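Local atomic coordinates of xylulose kinase (Bifidobacterium adolescentis ATCC 15703, PDB entry 3I8B), a protein that probably catalyses the ATP-dependent phosphorylation of D-xylulose to D-xylulose 5-phosphate, as a member of the FGGY family of carbohydrate kinases. Residues A140-T145 and S315-C320; L280-A285 and D458-I463; N305-L310 and Y324-C329; Q468-L473 and E478-Q483. All blocks are in the same frame, centred on the assembly; numbering follows the deposited sequence.

Contact 1 of 4, residues A140-T145 and S315-C320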
loop_
_atom_site.group_PDB
_atom_site.type_symbol
_atom_site.label_atom_id
_atom_site.label_comp_id
_atom_site.label_asym_id
_atom_site.label_seq_id
_atom_site.Cartn_x
_atom_site.Cartn_y
_atom_site.Cartn_z
ATOM N N ALA A 140 -7.318 10.109 5.072
ATOM C CA ALA A 140 -6.477 10.326 6.246
ATOM C C ALA A 140 -5.117 9.634 6.155
ATOM O O ALA A 140 -4.159 10.063 6.801
ATOM C CB ALA A 140 -7.211 9.868 7.506
ATOM N N SER A 141 -5.029 8.562 5.374
ATOM C CA SER A 141 -3.771 7.818 5.276
ATOM C C SER A 141 -2.629 8.665 4.754
ATOM O O SER A 141 -1.494 8.540 5.216
ATOM C CB SER A 141 -3.920 6.597 4.360
ATOM O OG SER A 141 -4.676 5.586 4.991
ATOM N N TYR A 142 -2.934 9.511 3.774
ATOM C CA TYR A 142 -1.911 10.146 2.958
ATOM C C TYR A 142 -1.060 11.210 3.645
ATOM O O TYR A 142 -1.533 11.969 4.492
ATOM C CB TYR A 142 -2.514 10.678 1.659
ATOM C CG TYR A 142 -3.243 9.622 0.865
ATOM C CD1 TYR A 142 -2.985 8.265 1.068
ATOM C CD2 TYR A 142 -4.180 9.975 -0.100
ATOM C CE1 TYR A 142 -3.653 7.292 0.338
ATOM C CE2 TYR A 142 -4.841 9.020 -0.834
ATOM C CZ TYR A 142 -4.575 7.680 -0.616
ATOM O OH TYR A 142 -5.244 6.732 -1.361
ATOM N N THR A 143 0.220 11.236 3.261
ATOM C CA THR A 143 1.230 12.035 3.928
ATOM C C THR A 143 0.854 13.518 4.002
ATOM O O THR A 143 1.001 14.145 5.046
ATOM C CB THR A 143 2.611 11.903 3.221
ATOM O OG1 THR A 143 2.832 10.535 2.840
ATOM C CG2 THR A 143 3.734 12.376 4.146
ATOM N N LEU A 144 0.412 14.080 2.883
ATOM C CA LEU A 144 0.045 15.495 2.857
ATOM C C LEU A 144 -0.974 15.826 3.950
ATOM O O LEU A 144 -0.925 16.901 4.541
ATOM C CB LEU A 144 -0.516 15.901 1.492
ATOM C CG LEU A 144 -0.803 17.399 1.317
ATOM C CD1 LEU A 144 0.480 18.229 1.493
ATOM C CD2 LEU A 144 -1.424 17.667 -0.050
ATOM N N THR A 145 -1.893 14.904 4.224
ATOM C CA THR A 145 -2.934 15.179 5.222
ATOM C C THR A 145 -2.328 15.284 6.617
ATOM O O THR A 145 -2.794 16.075 7.437
ATOM C CB THR A 145 -4.083 14.153 5.202
ATOM O OG1 THR A 145 -3.682 12.958 5.886
ATOM C CG2 THR A 145 -4.473 13.825 3.762
ATOM N N SER A 315 -6.918 4.105 -5.583
ATOM C CA SER A 315 -5.679 4.875 -5.520
ATOM C C SER A 315 -4.838 4.705 -6.793
ATOM O O SER A 315 -4.750 3.615 -7.361
ATOM C CB SER A 315 -4.846 4.429 -4.314
ATOM O OG SER A 315 -5.483 4.736 -3.087
ATOM N N GLY A 316 -4.195 5.782 -7.220
ATOM C CA GLY A 316 -3.321 5.735 -8.371
ATOM C C GLY A 316 -1.857 5.770 -7.970
ATOM O O GLY A 316 -1.177 6.782 -8.161
ATOM N N PHE A 317 -1.374 4.664 -7.415
ATOM C CA PHE A 317 0.016 4.566 -6.985
ATOM C C PHE A 317 0.892 4.050 -8.117
ATOM O O PHE A 317 0.391 3.609 -9.154
ATOM C CB PHE A 317 0.157 3.628 -5.778
ATOM C CG PHE A 317 -0.597 4.076 -4.559
ATOM C CD1 PHE A 317 -0.973 5.405 -4.396
ATOM C CD2 PHE A 317 -0.922 3.164 -3.560
ATOM C CE1 PHE A 317 -1.671 5.809 -3.266
ATOM C CE2 PHE A 317 -1.609 3.570 -2.417
ATOM C CZ PHE A 317 -1.984 4.890 -2.273
ATOM N N ALA A 318 2.207 4.112 -7.910
ATOM C CA ALA A 318 3.161 3.512 -8.830
ATOM C C ALA A 318 3.670 2.199 -8.247
ATOM O O ALA A 318 3.665 2.009 -7.034
ATOM C CB ALA A 318 4.325 4.463 -9.084
ATOM N N ASP A 319 4.113 1.294 -9.111
ATOM C CA ASP A 319 4.663 0.026 -8.642
ATOM C C ASP A 319 6.189 0.138 -8.589
ATOM O O ASP A 319 6.733 1.239 -8.703
ATOM C CB ASP A 319 4.238 -1.127 -9.561
ATOM C CG ASP A 319 5.161 -1.294 -10.760
ATOM O OD1 ASP A 319 5.803 -0.313 -11.191
ATOM O OD2 ASP A 319 5.245 -2.422 -11.281
ATOM N N CYS A 320 6.868 -0.998 -8.443
ATOM C CA CYS A 320 8.339 -1.007 -8.335
ATOM C C CYS A 320 9.071 -1.480 -9.588
ATOM O O CYS A 320 10.221 -1.921 -9.512
ATOM C CB CYS A 320 8.789 -1.847 -7.140
ATOM S SG CYS A 320 8.399 -1.106 -5.534
#
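Tyr142 CE1 meets the edge of the Phe317 ring, in its plane, 3.9 Å from Phe317 CZ. Ser315 CB, of the same strand as Phe317, lies over one face of that ring, near the rim. The Tyr142 ring has Ser315 OG at its own edge. There Tyr142 OH and Ser315 OG form a hydrogen bond of 2.6 Å. The two aromatic side chains cross obliquely. Ser315 OG sits beside its backbone N (chi1 -66°), and this turn sets it facing the phenol. The contact joins the two FGGY domains: Tyr142 is the N-cap residue of helix 143-153 in the N-terminal domain, and Ser315 and Phe317 belong to edge strand 315-318 in the C-terminal one. The predicted substrate-binding residue His75 is close by: its ring meets that of Tyr142, and its side chain is about 4 Å from that of Phe317. A phenylalanine in place of Tyr142 would probably leave Ser315 OG without this partner and take the one polar link from the contact. Tyr142 O faces the helix and accepts from both Thr145 N and Thr145 OG1, the latter at 2.7 Å from Tyr142 O and in the carbonyl plane.

Contact 2 of 4, residues L280-A285 and D458-I463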
loop_
_atom_site.group_PDB
_atom_site.type_symbol
_atom_site.label_atom_id
_atom_site.label_comp_id
_atom_site.label_asym_id
_atom_site.label_seq_id
_atom_site.Cartn_x
_atom_site.Cartn_y
_atom_site.Cartn_z
ATOM N N LEU A 280 6.393 -6.989 -6.301
ATOM C CA LEU A 280 7.678 -7.367 -6.873
ATOM C C LEU A 280 8.088 -8.754 -6.343
ATOM O O LEU A 280 8.466 -9.616 -7.108
ATOM C CB LEU A 280 8.741 -6.319 -6.550
ATOM C CG LEU A 280 10.072 -6.423 -7.300
ATOM C CD1 LEU A 280 9.903 -6.188 -8.799
ATOM C CD2 LEU A 280 11.082 -5.460 -6.708
ATOM N N GLY A 281 7.980 -8.957 -5.034
ATOM C CA GLY A 281 8.363 -10.216 -4.421
ATOM C C GLY A 281 7.539 -11.388 -4.911
ATOM O O GLY A 281 8.013 -12.535 -4.940
ATOM N N LEU A 282 6.298 -11.098 -5.298
ATOM C CA LEU A 282 5.386 -12.119 -5.780
ATOM C C LEU A 282 5.637 -12.372 -7.247
ATOM O O LEU A 282 5.005 -13.234 -7.851
ATOM C CB LEU A 282 3.936 -11.677 -5.573
ATOM C CG LEU A 282 3.387 -11.818 -4.153
ATOM C CD1 LEU A 282 2.090 -11.010 -3.997
ATOM C CD2 LEU A 282 3.141 -13.281 -3.785
ATOM N N GLY A 283 6.571 -11.614 -7.813
ATOM C CA GLY A 283 6.918 -11.739 -9.209
ATOM C C GLY A 283 5.840 -11.173 -10.118
ATOM O O GLY A 283 5.775 -11.514 -11.294
HETATM N N MSE A 284 4.988 -10.301 -9.592
HETATM C CA MSE A 284 3.919 -9.750 -10.428
HETATM C C MSE A 284 4.395 -8.787 -11.525
HETATM O O MSE A 284 5.235 -7.915 -11.294
HETATM C CB MSE A 284 2.852 -9.082 -9.568
HETATM C CG MSE A 284 1.978 -10.053 -8.800
HETATM SE SE MSE A 284 1.007 -9.105 -7.393
HETATM C CE MSE A 284 -0.032 -7.909 -8.536
ATOM N N ALA A 285 3.831 -8.949 -12.718
ATOM C CA ALA A 285 4.069 -8.029 -13.812
ATOM C C ALA A 285 2.745 -7.453 -14.314
ATOM O O ALA A 285 1.662 -7.803 -13.812
ATOM C CB ALA A 285 4.825 -8.740 -14.953
ATOM N N ASP A 458 4.337 -16.374 2.577
ATOM C CA ASP A 458 5.757 -16.015 2.713
ATOM C C ASP A 458 5.915 -14.504 2.954
ATOM O O ASP A 458 4.944 -13.736 2.899
ATOM C CB ASP A 458 6.538 -16.454 1.463
ATOM C CG ASP A 458 8.003 -16.799 1.761
ATOM O OD1 ASP A 458 8.560 -16.347 2.784
ATOM O OD2 ASP A 458 8.609 -17.520 0.947
ATOM N N GLU A 459 7.144 -14.085 3.231
ATOM C CA GLU A 459 7.423 -12.686 3.499
ATOM C C GLU A 459 7.559 -11.909 2.196
ATOM O O GLU A 459 8.675 -11.550 1.800
ATOM C CB GLU A 459 8.717 -12.564 4.301
ATOM C CG GLU A 459 8.669 -13.247 5.645
ATOM C CD GLU A 459 7.625 -12.639 6.552
ATOM O OE1 GLU A 459 7.018 -11.620 6.157
ATOM O OE2 GLU A 459 7.415 -13.180 7.660
ATOM N N TYR A 460 6.437 -11.636 1.533
ATOM C CA TYR A 460 6.495 -11.061 0.193
ATOM C C TYR A 460 7.185 -9.696 0.155
ATOM O O TYR A 460 7.858 -9.370 -0.823
ATOM C CB TYR A 460 5.112 -10.957 -0.455
ATOM C CG TYR A 460 4.252 -12.195 -0.339
ATOM C CD1 TYR A 460 4.747 -13.447 -0.672
ATOM C CD2 TYR A 460 2.924 -12.102 0.077
ATOM C CE1 TYR A 460 3.961 -14.571 -0.573
ATOM C CE2 TYR A 460 2.122 -13.228 0.176
ATOM C CZ TYR A 460 2.648 -14.463 -0.152
ATOM O OH TYR A 460 1.859 -15.590 -0.055
ATOM N N VAL A 461 7.010 -8.889 1.199
ATOM C CA VAL A 461 7.629 -7.557 1.202
ATOM C C VAL A 461 9.145 -7.660 1.288
ATOM O O VAL A 461 9.873 -7.033 0.500
ATOM C CB VAL A 461 7.128 -6.658 2.358
ATOM C CG1 VAL A 461 7.997 -5.393 2.445
ATOM C CG2 VAL A 461 5.660 -6.297 2.157
ATOM N N ALA A 462 9.614 -8.448 2.251
ATOM C CA ALA A 462 11.053 -8.680 2.437
ATOM C C ALA A 462 11.672 -9.329 1.206
ATOM O O ALA A 462 12.785 -8.987 0.814
ATOM C CB ALA A 462 11.303 -9.539 3.680
ATOM N N ILE A 463 10.947 -10.264 0.595
ATOM C CA ILE A 463 11.423 -10.908 -0.629
ATOM C C ILE A 463 11.496 -9.904 -1.776
ATOM O O ILE A 463 12.468 -9.883 -2.512
ATOM C CB ILE A 463 10.536 -12.111 -1.035
ATOM C CG1 ILE A 463 10.645 -13.226 0.003
ATOM C CG2 ILE A 463 10.910 -12.633 -2.417
ATOM C CD1 ILE A 463 9.984 -14.510 -0.419
#
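Leu282 and Tyr460 both turn their CG beside the backbone N, anti to the carbonyl carbon (chi1 -78° and -46°), and this brings the leucine branch over the tyrosine ring. The contact sets the end of helix 274-281, closed by a Schellman motif at Gly283, against the start of helix 460-474, whose N-cap is Glu459. Leu282 CD2 stands almost straight above the ring in a CH-pi contact, 3.5 Å from the centroid of the Tyr460 ring and 14° off its normal. On the opposite face Asp458 O lies over the ring centre, 3.5 Å from the plane of the Tyr460 ring. The ring is thus held between a methyl and a carbonyl oxygen. Its hydroxyl reaches past both and bonds to Ala456 O, while Ile431 of strand 427-431 touches both Leu282 and Tyr460. An alanine in place of Tyr460 would probably open a gap beneath Leu282 CD2 and leave Ala456 O without its hydroxyl partner. The backbones also come close, with Gly281 CA and Ile463 CA 4.9 Å apart. Gly281 turns its CA to Tyr460 O, and a side chain at this position would run into that oxygen. The side chain of Tyr460 is about 8 Å from that of Asp11, predicted to be important for activity, so the helix pairing borders the probable active site. Ile463 CG2, the branch anti to its backbone N, rests 3.8 Å from Gly281 O.

Contact 3 of 4, residues N305-L310 and Y324-C329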
loop_
_atom_site.group_PDB
_atom_site.type_symbol
_atom_site.label_atom_id
_atom_site.label_comp_id
_atom_site.label_asym_id
_atom_site.label_seq_id
_atom_site.Cartn_x
_atom_site.Cartn_y
_atom_site.Cartn_z
ATOM N N ASN A 305 0.075 1.700 -17.871
ATOM C CA ASN A 305 -0.108 3.148 -17.959
ATOM C C ASN A 305 -0.703 3.715 -16.673
ATOM O O ASN A 305 -1.260 2.962 -15.875
ATOM C CB ASN A 305 -1.006 3.484 -19.152
ATOM C CG ASN A 305 -0.403 3.029 -20.478
ATOM O OD1 ASN A 305 -1.034 2.299 -21.242
ATOM N ND2 ASN A 305 0.824 3.446 -20.742
ATOM N N PRO A 306 -0.581 5.043 -16.461
ATOM C CA PRO A 306 -1.203 5.666 -15.280
ATOM C C PRO A 306 -2.690 5.342 -15.242
ATOM O O PRO A 306 -3.274 5.124 -16.304
ATOM C CB PRO A 306 -1.013 7.167 -15.525
ATOM C CG PRO A 306 0.203 7.256 -16.414
ATOM C CD PRO A 306 0.212 6.003 -17.254
ATOM N N THR A 307 -3.275 5.306 -14.051
ATOM C CA THR A 307 -4.694 4.991 -13.877
ATOM C C THR A 307 -5.382 6.082 -13.058
ATOM O O THR A 307 -4.829 6.570 -12.066
ATOM C CB THR A 307 -4.897 3.623 -13.178
ATOM O OG1 THR A 307 -4.198 3.618 -11.931
ATOM C CG2 THR A 307 -4.372 2.481 -14.051
ATOM N N TYR A 308 -6.592 6.455 -13.477
ATOM C CA TYR A 308 -7.287 7.604 -12.898
ATOM C C TYR A 308 -8.754 7.302 -12.572
ATOM O O TYR A 308 -9.621 7.447 -13.421
ATOM C CB TYR A 308 -7.204 8.797 -13.859
ATOM C CG TYR A 308 -5.803 9.315 -14.090
ATOM C CD1 TYR A 308 -5.190 10.136 -13.158
ATOM C CD2 TYR A 308 -5.097 8.994 -15.248
ATOM C CE1 TYR A 308 -3.910 10.608 -13.350
ATOM C CE2 TYR A 308 -3.809 9.470 -15.458
ATOM C CZ TYR A 308 -3.224 10.280 -14.504
ATOM O OH TYR A 308 -1.956 10.767 -14.690
ATOM N N ASP A 309 -9.026 6.875 -11.346
ATOM C CA ASP A 309 -10.405 6.713 -10.898
ATOM C C ASP A 309 -10.960 8.057 -10.398
ATOM O O ASP A 309 -10.785 8.405 -9.237
ATOM C CB ASP A 309 -10.493 5.648 -9.802
ATOM C CG ASP A 309 -11.883 5.557 -9.184
ATOM O OD1 ASP A 309 -12.829 6.155 -9.749
ATOM O OD2 ASP A 309 -12.021 4.894 -8.132
ATOM N N LEU A 310 -11.616 8.805 -11.287
ATOM C CA LEU A 310 -12.108 10.154 -10.982
ATOM C C LEU A 310 -13.043 10.168 -9.783
ATOM O O LEU A 310 -13.330 11.214 -9.191
ATOM C CB LEU A 310 -12.808 10.763 -12.205
ATOM C CG LEU A 310 -11.938 10.829 -13.460
ATOM C CD1 LEU A 310 -12.657 11.557 -14.597
ATOM C CD2 LEU A 310 -10.590 11.480 -13.145
ATOM N N TYR A 324 2.693 1.044 -12.940
ATOM C CA TYR A 324 1.625 1.586 -12.111
ATOM C C TYR A 324 0.882 0.548 -11.285
ATOM O O TYR A 324 0.755 -0.610 -11.691
ATOM C CB TYR A 324 0.690 2.452 -12.964
ATOM C CG TYR A 324 1.451 3.630 -13.515
ATOM C CD1 TYR A 324 1.570 4.809 -12.779
ATOM C CD2 TYR A 324 2.098 3.554 -14.739
ATOM C CE1 TYR A 324 2.304 5.881 -13.255
ATOM C CE2 TYR A 324 2.838 4.633 -15.228
ATOM C CZ TYR A 324 2.939 5.789 -14.473
ATOM O OH TYR A 324 3.658 6.867 -14.940
ATOM N N LEU A 325 0.423 0.991 -10.115
ATOM C CA LEU A 325 -0.245 0.154 -9.126
ATOM C C LEU A 325 -1.613 0.728 -8.700
ATOM O O LEU A 325 -1.759 1.296 -7.609
ATOM C CB LEU A 325 0.654 -0.012 -7.894
ATOM C CG LEU A 325 0.248 -1.096 -6.889
ATOM C CD1 LEU A 325 0.689 -2.444 -7.410
ATOM C CD2 LEU A 325 0.864 -0.827 -5.526
ATOM N N PRO A 326 -2.618 0.606 -9.576
ATOM C CA PRO A 326 -3.985 0.915 -9.136
ATOM C C PRO A 326 -4.320 0.050 -7.935
ATOM O O PRO A 326 -4.198 -1.170 -8.008
ATOM C CB PRO A 326 -4.847 0.497 -10.339
ATOM C CG PRO A 326 -3.935 -0.412 -11.169
ATOM C CD PRO A 326 -2.587 0.242 -11.002
ATOM N N LEU A 327 -4.740 0.674 -6.840
ATOM C CA LEU A 327 -4.921 -0.042 -5.590
ATOM C C LEU A 327 -6.307 0.214 -5.007
ATOM O O LEU A 327 -6.674 1.360 -4.751
ATOM C CB LEU A 327 -3.859 0.391 -4.588
ATOM C CG LEU A 327 -3.843 -0.466 -3.326
ATOM C CD1 LEU A 327 -2.604 -1.335 -3.317
ATOM C CD2 LEU A 327 -3.875 0.436 -2.101
ATOM N N ALA A 328 -7.059 -0.861 -4.798
ATOM C CA ALA A 328 -8.440 -0.773 -4.358
ATOM C C ALA A 328 -8.621 -1.377 -2.978
ATOM O O ALA A 328 -8.591 -2.600 -2.819
ATOM C CB ALA A 328 -9.344 -1.476 -5.352
ATOM N N CYS A 329 -8.825 -0.524 -1.979
ATOM C CA CYS A 329 -9.087 -1.004 -0.627
ATOM C C CYS A 329 -10.576 -1.225 -0.380
ATOM O O CYS A 329 -11.403 -0.405 -0.765
ATOM C CB CYS A 329 -8.538 -0.029 0.415
ATOM S SG CYS A 329 -6.767 0.213 0.286
#
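Tyr324 gives the most surface to this contact, and Thr307 and Pro306 follow. Pro306 lies over one face of the tyrosine ring, and Asn305 C comes within 3.4 Å of Tyr324 CD2. Pro306 CA stands over the face in a CH-pi contact, 3.8 Å from the centroid of the Tyr324 ring and 10° off the normal. Pro306 N covers the same face nearer the rim. The proline ring extends along the tyrosine toward its phenol end: Pro306 CD is 3.6 Å from Tyr324 CE2, and Pro306 CG reaches Tyr324 CZ at 3.7 Å. At the other end of the ring, Asn305 O approaches Tyr324 CB at 3.5 Å. Arg196 makes a cation-pi contact with the same tyrosine. The tyrosine stands on strand 324-330 of the C-terminal domain's mixed sheet, between strands 297-301 and 315-318. Segment 305-310 belongs to the loop that links those two neighbours, and here it passes over one side of the strand. Tyr324 and Pro326 turn toward this loop, whereas Leu325 and Leu327 turn away and pack on helix 274-281. Two residues along the strand from Tyr324, Pro326 meets Thr307 at about a right angle. Thr307 OG1 sits between its backbone N and carbonyl carbon (chi1 56°), a rotation that places it 3.6 Å from Pro326 CB. Thr307 CG2 adds a looser touch of 4.1 Å to Pro326 CG.

Contact 4 of 4, residues Q468-L473 and E478-Q483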
loop_
_atom_site.group_PDB
_atom_site.type_symbol
_atom_site.label_atom_id
_atom_site.label_comp_id
_atom_site.label_asym_id
_atom_site.label_seq_id
_atom_site.Cartn_x
_atom_site.Cartn_y
_atom_site.Cartn_z
ATOM N N GLN A 468 14.697 -6.425 -5.385
ATOM C CA GLN A 468 15.039 -5.129 -5.954
ATOM C C GLN A 468 16.510 -4.819 -5.739
ATOM O O GLN A 468 17.166 -4.258 -6.616
ATOM C CB GLN A 468 14.170 -4.017 -5.360
ATOM C CG GLN A 468 14.490 -2.619 -5.914
ATOM C CD GLN A 468 13.992 -1.516 -4.981
ATOM O OE1 GLN A 468 14.521 -1.334 -3.885
ATOM N NE2 GLN A 468 12.964 -0.780 -5.415
ATOM N N ALA A 469 17.027 -5.172 -4.569
ATOM C CA ALA A 469 18.456 -4.983 -4.302
ATOM C C ALA A 469 19.294 -5.861 -5.244
ATOM O O ALA A 469 20.312 -5.416 -5.782
ATOM C CB ALA A 469 18.779 -5.294 -2.849
ATOM N N ALA A 470 18.863 -7.106 -5.443
ATOM C CA ALA A 470 19.545 -7.989 -6.398
ATOM C C ALA A 470 19.443 -7.462 -7.843
ATOM O O ALA A 470 20.396 -7.537 -8.629
ATOM C CB ALA A 470 19.017 -9.404 -6.291
ATOM N N TRP A 471 18.295 -6.908 -8.186
ATOM C CA TRP A 471 18.096 -6.282 -9.494
ATOM C C TRP A 471 19.097 -5.142 -9.733
ATOM O O TRP A 471 19.787 -5.112 -10.763
ATOM C CB TRP A 471 16.656 -5.766 -9.585
ATOM C CG TRP A 471 16.206 -5.265 -10.947
ATOM C CD1 TRP A 471 16.876 -5.358 -12.140
ATOM C CD2 TRP A 471 14.948 -4.643 -11.241
ATOM N NE1 TRP A 471 16.114 -4.808 -13.156
ATOM C CE2 TRP A 471 14.925 -4.368 -12.624
ATOM C CE3 TRP A 471 13.841 -4.291 -10.463
ATOM C CZ2 TRP A 471 13.829 -3.749 -13.244
ATOM C CZ3 TRP A 471 12.761 -3.672 -11.072
ATOM C CH2 TRP A 471 12.763 -3.409 -12.453
ATOM N N VAL A 472 19.180 -4.214 -8.784
ATOM C CA VAL A 472 20.111 -3.088 -8.877
ATOM C C VAL A 472 21.563 -3.593 -8.932
ATOM O O VAL A 472 22.357 -3.172 -9.778
ATOM C CB VAL A 472 19.947 -2.103 -7.681
ATOM C CG1 VAL A 472 21.007 -1.019 -7.743
ATOM C CG2 VAL A 472 18.538 -1.487 -7.685
ATOM N N LEU A 473 21.902 -4.503 -8.030
ATOM C CA LEU A 473 23.244 -5.063 -7.984
ATOM C C LEU A 473 23.655 -5.717 -9.306
ATOM O O LEU A 473 24.815 -5.634 -9.699
ATOM C CB LEU A 473 23.352 -6.066 -6.833
ATOM C CG LEU A 473 24.664 -6.827 -6.619
ATOM C CD1 LEU A 473 25.873 -5.886 -6.430
ATOM C CD2 LEU A 473 24.521 -7.761 -5.432
ATOM N N GLU A 478 16.076 -6.669 -16.688
ATOM C CA GLU A 478 14.973 -7.329 -16.008
ATOM C C GLU A 478 15.376 -7.744 -14.601
ATOM O O GLU A 478 16.549 -8.042 -14.351
ATOM C CB GLU A 478 14.487 -8.543 -16.812
ATOM C CG GLU A 478 13.967 -8.204 -18.213
ATOM C CD GLU A 478 12.717 -7.330 -18.186
ATOM O OE1 GLU A 478 11.962 -7.386 -17.189
ATOM O OE2 GLU A 478 12.481 -6.592 -19.167
ATOM N N PRO A 479 14.400 -7.750 -13.678
ATOM C CA PRO A 479 14.598 -8.144 -12.278
ATOM C C PRO A 479 14.958 -9.620 -12.231
ATOM O O PRO A 479 14.628 -10.345 -13.172
ATOM C CB PRO A 479 13.208 -7.933 -11.625
ATOM C CG PRO A 479 12.294 -7.450 -12.680
ATOM C CD PRO A 479 12.980 -7.527 -14.015
ATOM N N PRO A 480 15.640 -10.057 -11.162
ATOM C CA PRO A 480 16.016 -11.458 -10.961
ATOM C C PRO A 480 14.846 -12.414 -11.165
ATOM O O PRO A 480 13.804 -12.253 -10.527
ATOM C CB PRO A 480 16.455 -11.481 -9.489
ATOM C CG PRO A 480 16.984 -10.124 -9.258
ATOM C CD PRO A 480 16.124 -9.200 -10.066
ATOM N N ALA A 481 15.027 -13.409 -12.028
ATOM C CA ALA A 481 14.000 -14.421 -12.264
ATOM C C ALA A 481 13.970 -15.499 -11.175
ATOM O O ALA A 481 14.340 -16.647 -11.430
ATOM C CB ALA A 481 14.204 -15.059 -13.625
ATOM N N TRP A 482 13.515 -15.138 -9.975
ATOM C CA TRP A 482 13.489 -16.068 -8.842
ATOM C C TRP A 482 12.308 -17.058 -8.889
ATOM O O TRP A 482 11.213 -16.724 -9.345
ATOM C CB TRP A 482 13.489 -15.306 -7.500
ATOM C CG TRP A 482 14.779 -14.566 -7.210
ATOM C CD1 TRP A 482 15.960 -14.687 -7.890
ATOM C CD2 TRP A 482 15.022 -13.618 -6.152
ATOM N NE1 TRP A 482 16.916 -13.876 -7.329
ATOM C CE2 TRP A 482 16.370 -13.212 -6.258
ATOM C CE3 TRP A 482 14.234 -13.078 -5.124
ATOM C CZ2 TRP A 482 16.946 -12.285 -5.383
ATOM C CZ3 TRP A 482 14.805 -12.156 -4.253
ATOM C CH2 TRP A 482 16.147 -11.773 -4.386
ATOM N N GLN A 483 12.547 -18.278 -8.418
ATOM C CA GLN A 483 11.489 -19.272 -8.295
ATOM C C GLN A 483 10.419 -18.795 -7.327
ATOM O O GLN A 483 10.721 -18.286 -6.245
ATOM C CB GLN A 483 12.042 -20.617 -7.808
ATOM C CG GLN A 483 12.301 -21.635 -8.912
ATOM C CD GLN A 483 11.020 -22.213 -9.503
ATOM O OE1 GLN A 483 10.879 -22.317 -10.727
ATOM N NE2 GLN A 483 10.082 -22.590 -8.636
#
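Trp471 and Pro479 lie side by side, the proline laid flat along the indole. This is a helix with its return segment: the chain leaves helix 460-474, turns, and runs back over it toward strand 486-490, an edge strand of the C-terminal domain's sheet. Pro479 CA is the bump that sits on the indole face, 3.5 Å from the centroid of the Trp471 five-membered ring and 7° off its normal. Pro479 CB lies beside it, 3.7 Å from Trp471 CD2 and toward Trp471 CE3, while Pro479 CG spreads over the six-membered ring. The indole offers this face because Trp471 CG is anti to the backbone N (chi1 -171°). Pro480 crosses the tryptophan at about a right angle and fills the corner where the side chain leaves the helix. Its CD reaches Trp471 CB at 3.5 Å, and its CG lies 3.6 Å from Trp471 N. Ala470 CB is the matching small knob on the helix: it fits between Pro480 CG and Trp482 CZ2, 3.7 Å from each. Trp482 in turn carries Pro480 CB over one face, so the second proline is lodged between the helix and that indole. Trp482 NE1 is hydrogen-bonded to Ala24 O. Trp471 NE1 makes weak hydrogen bonds to Glu476 O and Thr477 O in the turn, and it also lies 3.4 Å from Pro479 N, with no bond between them.

From the N terminus, residues 140-145 come first, and contact 1 closes a long loop when the chain reaches 315-320. It ties the two domains together. Before that closure, 280-285 and 305-310 have passed. Contact 3 closes soon after at 324-329, and so crosses contact 1; backbone hydrogen bonds between strands 315-318 and 324-330 join the two. Contact 2 also crosses contact 1, for 280-285 waits until 458-463, and the whole of contact 3 lies within that interval. Contact 4 follows in series as a short local closure. It shares helix 460-474 with contact 2, and Trp471 CZ3 touches Cys320 O of contact 1.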